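Local atomic coordinates of CglIIR protein (PDB entry 6F1S), a protein that probably acts as the NTP-hydrolysing, helicase-like motor subunit of the CglI restriction endonuclease, this chain being its C-terminal domain. Residues A[40-45]-A[94-99]; A[129-134]-A[149-154]. All blocks are in the same frame, centred on the assembly; numbering follows the deposited sequence.

Interaction 1: residues A[40-45]-A[94-99]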
loop_
_atom_site.group_PDB
_atom_site.type_symbol
_atom_site.label_atom_id
_atom_site.label_comp_id
_atom_site.label_asym_id
_atom_site.label_seq_id
_atom_site.Cartn_x
_atom_site.Cartn_y
_atom_site.Cartn_z
ATOM N N LEU A 40 8.920 -1.745 8.887
ATOM C CA LEU A 40 9.379 -2.979 9.521
ATOM C C LEU A 40 9.379 -2.879 11.050
ATOM O O LEU A 40 9.125 -3.869 11.736
ATOM C CB LEU A 40 10.772 -3.354 9.019
ATOM C CG LEU A 40 10.835 -3.833 7.566
ATOM C CD1 LEU A 40 12.267 -4.158 7.172
ATOM C CD2 LEU A 40 9.919 -5.035 7.341
ATOM N N ALA A 41 9.658 -1.690 11.583
ATOM C CA ALA A 41 9.574 -1.486 13.029
ATOM C C ALA A 41 8.120 -1.552 13.474
ATOM O O ALA A 41 7.820 -2.036 14.563
ATOM C CB ALA A 41 10.192 -0.162 13.437
ATOM N N TYR A 42 7.220 -1.066 12.626
ATOM C CA TYR A 42 5.793 -1.116 12.924
ATOM C C TYR A 42 5.311 -2.565 12.920
ATOM O O TYR A 42 4.578 -2.984 13.817
ATOM C CB TYR A 42 4.990 -0.281 11.916
ATOM C CG TYR A 42 3.513 -0.173 12.233
ATOM C CD1 TYR A 42 2.640 -1.217 11.951
ATOM C CD2 TYR A 42 2.987 0.982 12.807
ATOM C CE1 TYR A 42 1.295 -1.127 12.244
ATOM C CE2 TYR A 42 1.637 1.084 13.100
ATOM C CZ TYR A 42 0.795 0.027 12.816
ATOM O OH TYR A 42 -0.546 0.118 13.103
ATOM N N LEU A 43 5.727 -3.315 11.903
ATOM C CA LEU A 43 5.338 -4.715 11.745
ATOM C C LEU A 43 5.684 -5.544 12.976
ATOM O O LEU A 43 4.918 -6.403 13.404
ATOM C CB LEU A 43 6.007 -5.308 10.507
ATOM C CG LEU A 43 6.001 -6.826 10.326
ATOM C CD1 LEU A 43 4.581 -7.377 10.342
ATOM C CD2 LEU A 43 6.708 -7.180 9.032
ATOM N N ASP A 44 6.845 -5.271 13.552
ATOM C CA ASP A 44 7.256 -5.965 14.761
ATOM C C ASP A 44 6.460 -5.487 15.967
ATOM O O ASP A 44 6.017 -6.287 16.783
ATOM C CB ASP A 44 8.744 -5.762 15.014
ATOM C CG ASP A 44 9.178 -6.321 16.345
ATOM O OD1 ASP A 44 9.390 -7.550 16.429
ATOM O OD2 ASP A 44 9.305 -5.529 17.307
ATOM N N LYS A 45 6.272 -4.177 16.068
ATOM C CA LYS A 45 5.659 -3.584 17.250
ATOM C C LYS A 45 4.150 -3.819 17.314
ATOM O O LYS A 45 3.592 -3.989 18.398
ATOM C CB LYS A 45 5.959 -2.083 17.294
ATOM C CG LYS A 45 5.430 -1.372 18.527
ATOM C CD LYS A 45 6.166 -1.804 19.784
ATOM C CE LYS A 45 7.577 -1.243 19.826
ATOM N NZ LYS A 45 8.215 -1.479 21.151
HETATM N N MSE A 94 -4.640 -1.668 8.271
HETATM C CA MSE A 94 -3.390 -1.755 7.527
HETATM C C MSE A 94 -2.800 -3.160 7.590
HETATM O O MSE A 94 -2.637 -3.739 8.670
HETATM C CB MSE A 94 -2.368 -0.734 8.037
HETATM C CG MSE A 94 -1.095 -0.713 7.196
HETATM SE SE MSE A 94 0.076 0.831 7.495
HETATM C CE MSE A 94 0.916 0.269 9.165
ATOM N N VAL A 95 -2.493 -3.694 6.412
ATOM C CA VAL A 95 -1.914 -5.019 6.284
ATOM C C VAL A 95 -0.529 -4.908 5.651
ATOM O O VAL A 95 -0.372 -4.335 4.573
ATOM C CB VAL A 95 -2.821 -5.952 5.447
ATOM C CG1 VAL A 95 -2.170 -7.308 5.239
ATOM C CG2 VAL A 95 -4.186 -6.102 6.118
ATOM N N LEU A 96 0.472 -5.438 6.348
ATOM C CA LEU A 96 1.852 -5.426 5.881
ATOM C C LEU A 96 2.300 -6.844 5.578
ATOM O O LEU A 96 2.296 -7.694 6.467
ATOM C CB LEU A 96 2.789 -4.809 6.927
ATOM C CG LEU A 96 2.460 -3.434 7.510
ATOM C CD1 LEU A 96 3.495 -3.035 8.563
ATOM C CD2 LEU A 96 2.375 -2.386 6.418
ATOM N N ARG A 97 2.676 -7.100 4.329
ATOM C CA ARG A 97 3.209 -8.402 3.933
ATOM C C ARG A 97 4.649 -8.260 3.469
ATOM O O ARG A 97 4.978 -7.351 2.700
ATOM C CB ARG A 97 2.377 -9.025 2.807
ATOM C CG ARG A 97 0.893 -9.089 3.068
ATOM C CD ARG A 97 0.539 -10.128 4.104
ATOM N NE ARG A 97 -0.906 -10.293 4.163
ATOM C CZ ARG A 97 -1.570 -10.695 5.236
ATOM N NH1 ARG A 97 -0.916 -10.974 6.356
ATOM N NH2 ARG A 97 -2.889 -10.806 5.194
ATOM N N THR A 98 5.505 -9.168 3.914
ATOM C CA THR A 98 6.885 -9.162 3.461
ATOM C C THR A 98 7.202 -10.438 2.682
ATOM O O THR A 98 6.362 -11.339 2.581
ATOM C CB THR A 98 7.848 -8.998 4.645
ATOM O OG1 THR A 98 7.683 -10.094 5.550
ATOM C CG2 THR A 98 7.561 -7.686 5.370
ATOM N N ASN A 99 8.410 -10.496 2.126
ATOM C CA ASN A 99 8.861 -11.626 1.311
ATOM C C ASN A 99 7.900 -11.881 0.142
ATOM O O ASN A 99 7.681 -13.014 -0.266
ATOM C CB ASN A 99 9.024 -12.885 2.177
ATOM C CG ASN A 99 9.596 -14.066 1.402
ATOM O OD1 ASN A 99 10.491 -13.904 0.569
ATOM N ND2 ASN A 99 9.048 -15.258 1.647
#
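Leu43 and Leu96 mark the closest backbone approach, 6.9 Å between their CA atoms, where the 40-45 part of helix 32-46 lies across strand 94-98 with the short axes 9.7 Å apart and 108° between their directions. This is helix-on-sheet packing of an alpha/beta fold: the helix packs on one face of the mixed sheet, and Met94, Leu96 and Thr98, alternate residues of the strand, turn toward it. The joint is apolar. Met94, modelled as selenomethionine, sends its terminal methyl over a face of the Tyr42 ring in a CH-pi contact, CE lying 3.6 Å from the ring centroid and displaced toward the rim near CE1. The bend of its chain at the last torsion (chi3 78°) sets the methyl there. Just beyond, Tyr42 OH hydrogen-bonds Ser50 OG of edge strand 49-52, which ties the tip of the tyrosine to the same sheet. Leu96 fills the middle with one methyl: its CD1 is 3.9 Å from Tyr42 CD1, approaching the ring obliquely, and 3.9 Å from Leu43 CB. Further along the strand, Thr98 meets the helix through its methyl. Its CG2 and Leu43 CD2 reach toward each other tip to tip at 3.8 Å, while Leu40 CD2 comes in from a neighbouring turn, 4.1 Å from that same Thr98 CG2.

Interaction 2: residues A[129-134]-A[149-154]; sequences LYRIEG and SDPIWV
Tyr130 with Val154 and Ile132 with Ile152 are the hydrogen-bonded pairs that join strands 129-132 and 152-154 as antiparallel neighbours in the mixed sheet, their short axes 4.5 Å apart. Each pair makes two backbone bonds, from Val154 N to Tyr130 O at 2.8 Å and from Ile132 N to Ile152 O at 2.9 Å among them. Between the two hydrogen-bonded pairs sits the non-hydrogen-bonded pair Arg131 and Trp153. Arg131 lays its aliphatic part over the indole: CB stands 3.5 Å from the centroid of the six-membered ring of Trp153, almost on the ring normal, and the chain runs on extended, CG anti to the backbone N (chi1 -167°). The guanidinium, turned 81° from the indole plane, then has Pro151 over one face and Glu133 in a salt bridge at NH1. Asp36 OD1 of helix 32-46 takes a salt bridge from Arg131 NE and a hydrogen bond from Trp153 NE1, binding this sheet face to the helix. On the other face Ile132 CB meets Ile152 CG2 at 3.7 Å, and both isoleucines touch Trp147. Where the strands end, a cis peptide precedes Pro151, a water bridges Ile132 O and Ser149 O, and Asp150 OD1 accepts the backbone N-H of Gly134 (N to OD1 2.9 Å) on its syn side, the donor 33° out of the carboxylate plane.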
loop_
_atom_site.group_PDB
_atom_site.type_symbol
_atom_site.label_atom_id
_atom_site.label_comp_id
_atom_site.label_asym_id
_atom_site.label_seq_id
_atom_site.Cartn_x
_atom_site.Cartn_y
_atom_site.Cartn_z
ATOM N N LEU A 129 0.135 -3.133 2.205
ATOM C CA LEU A 129 1.483 -2.854 1.721
ATOM C C LEU A 129 2.261 -4.151 1.490
ATOM O O LEU A 129 2.375 -4.990 2.383
ATOM C CB LEU A 129 2.230 -1.940 2.700
ATOM C CG LEU A 129 1.758 -0.479 2.721
ATOM C CD1 LEU A 129 2.265 0.280 3.948
ATOM C CD2 LEU A 129 2.177 0.236 1.460
ATOM N N TYR A 130 2.773 -4.313 0.274
ATOM C CA TYR A 130 3.565 -5.481 -0.091
ATOM C C TYR A 130 5.037 -5.114 -0.211
ATOM O O TYR A 130 5.394 -4.219 -0.984
ATOM C CB TYR A 130 3.085 -6.086 -1.415
ATOM C CG TYR A 130 2.025 -7.160 -1.294
ATOM C CD1 TYR A 130 1.111 -7.150 -0.254
ATOM C CD2 TYR A 130 1.939 -8.187 -2.232
ATOM C CE1 TYR A 130 0.135 -8.125 -0.148
ATOM C CE2 TYR A 130 0.973 -9.169 -2.129
ATOM C CZ TYR A 130 0.074 -9.132 -1.082
ATOM O OH TYR A 130 -0.899 -10.100 -0.958
ATOM N N ARG A 131 5.886 -5.802 0.548
ATOM C CA ARG A 131 7.327 -5.584 0.468
ATOM C C ARG A 131 7.946 -6.579 -0.503
ATOM O O ARG A 131 7.885 -7.783 -0.293
ATOM C CB ARG A 131 7.981 -5.706 1.847
ATOM C CG ARG A 131 9.419 -5.187 1.926
ATOM C CD ARG A 131 10.035 -5.494 3.285
ATOM N NE ARG A 131 11.346 -4.876 3.461
ATOM C CZ ARG A 131 12.490 -5.435 3.082
ATOM N NH1 ARG A 131 12.486 -6.627 2.495
ATOM N NH2 ARG A 131 13.639 -4.803 3.284
ATOM N N ILE A 132 8.537 -6.063 -1.574
ATOM C CA ILE A 132 9.133 -6.908 -2.603
ATOM C C ILE A 132 10.627 -6.653 -2.706
ATOM O O ILE A 132 11.056 -5.516 -2.906
ATOM C CB ILE A 132 8.485 -6.669 -3.975
ATOM C CG1 ILE A 132 6.991 -6.967 -3.909
ATOM C CG2 ILE A 132 9.162 -7.519 -5.046
ATOM C CD1 ILE A 132 6.238 -6.595 -5.164
ATOM N N GLU A 133 11.408 -7.721 -2.576
ATOM C CA GLU A 133 12.862 -7.626 -2.584
ATOM C C GLU A 133 13.480 -8.774 -3.380
ATOM O O GLU A 133 12.978 -9.892 -3.352
ATOM C CB GLU A 133 13.393 -7.628 -1.150
ATOM C CG GLU A 133 14.884 -7.407 -1.020
ATOM C CD GLU A 133 15.432 -7.915 0.301
ATOM O OE1 GLU A 133 15.072 -7.360 1.359
ATOM O OE2 GLU A 133 16.221 -8.881 0.280
ATOM N N GLY A 134 14.567 -8.491 -4.091
ATOM C CA GLY A 134 15.325 -9.517 -4.789
ATOM C C GLY A 134 14.662 -10.023 -6.054
ATOM O O GLY A 134 14.732 -11.208 -6.372
ATOM N N SER A 149 12.782 0.582 -6.937
ATOM C CA SER A 149 13.824 0.331 -5.952
ATOM C C SER A 149 13.777 -1.095 -5.422
ATOM O O SER A 149 12.769 -1.793 -5.543
ATOM C CB SER A 149 13.719 1.318 -4.784
ATOM O OG SER A 149 12.542 1.103 -4.030
ATOM N N ASP A 150 14.897 -1.512 -4.845
ATOM C CA ASP A 150 15.015 -2.798 -4.191
ATOM C C ASP A 150 15.609 -2.557 -2.806
ATOM O O ASP A 150 16.762 -2.151 -2.690
ATOM C CB ASP A 150 15.888 -3.755 -5.013
ATOM C CG ASP A 150 15.985 -5.143 -4.394
ATOM O OD1 ASP A 150 15.004 -5.595 -3.778
ATOM O OD2 ASP A 150 17.043 -5.788 -4.520
ATOM N N PRO A 151 14.818 -2.785 -1.744
ATOM C CA PRO A 151 13.441 -3.283 -1.781
ATOM C C PRO A 151 12.431 -2.199 -2.131
ATOM O O PRO A 151 12.758 -1.013 -2.087
ATOM C CB PRO A 151 13.218 -3.772 -0.354
ATOM C CG PRO A 151 14.020 -2.806 0.463
ATOM C CD PRO A 151 15.249 -2.486 -0.365
ATOM N N ILE A 152 11.217 -2.614 -2.476
ATOM C CA ILE A 152 10.124 -1.688 -2.728
ATOM C C ILE A 152 8.954 -2.049 -1.816
ATOM O O ILE A 152 8.824 -3.196 -1.384
ATOM C CB ILE A 152 9.677 -1.723 -4.218
ATOM C CG1 ILE A 152 8.767 -0.537 -4.558
ATOM C CG2 ILE A 152 8.980 -3.042 -4.554
ATOM C CD1 ILE A 152 9.451 0.799 -4.536
ATOM N N TRP A 153 8.127 -1.063 -1.495
ATOM C CA TRP A 153 6.827 -1.313 -0.887
ATOM C C TRP A 153 5.767 -0.893 -1.893
ATOM O O TRP A 153 5.845 0.204 -2.450
ATOM C CB TRP A 153 6.650 -0.539 0.419
ATOM C CG TRP A 153 7.356 -1.108 1.604
ATOM C CD1 TRP A 153 8.600 -0.776 2.050
ATOM C CD2 TRP A 153 6.853 -2.093 2.520
ATOM N NE1 TRP A 153 8.909 -1.496 3.178
ATOM C CE2 TRP A 153 7.854 -2.311 3.488
ATOM C CE3 TRP A 153 5.658 -2.817 2.609
ATOM C CZ2 TRP A 153 7.697 -3.218 4.538
ATOM C CZ3 TRP A 153 5.504 -3.719 3.652
ATOM C CH2 TRP A 153 6.518 -3.910 4.601
ATOM N N VAL A 154 4.792 -1.760 -2.141
ATOM C CA VAL A 154 3.722 -1.438 -3.079
ATOM C C VAL A 154 2.390 -1.275 -2.339
ATOM O O VAL A 154 1.956 -2.176 -1.624
ATOM C CB VAL A 154 3.583 -2.518 -4.168
ATOM C CG1 VAL A 154 2.620 -2.060 -5.242
ATOM C CG2 VAL A 154 4.945 -2.845 -4.771
HETATM O O HOH W 1 11.888 -4.647 -5.649
#

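How the interactions relate
Strands 92-100 and 126-132 are parallel neighbours in the sheet, so interactions 1 and 2, with centres about 12 Å apart, meet directly. Probable backbone hydrogen bonds join them, from Leu129 N to Val95 O at 2.7 Å and from Arg131 N to Arg97 O at 2.8 Å. On the side facing helix 32-46, Leu96 CD2 packs against Leu129 CD1 at 3.6 Å, while Leu40 touches both Arg131 and Trp153, carrying the packing of interaction 1 on to these side chains of interaction 2. On the reverse side Arg97 CG lies 3.4 Å from Tyr130 CE1. A bound formic acid, probably from the crystallisation liquor, lies about 4 Å from the side chain of Thr98, and a formic acid lies about as far from that of Arg131.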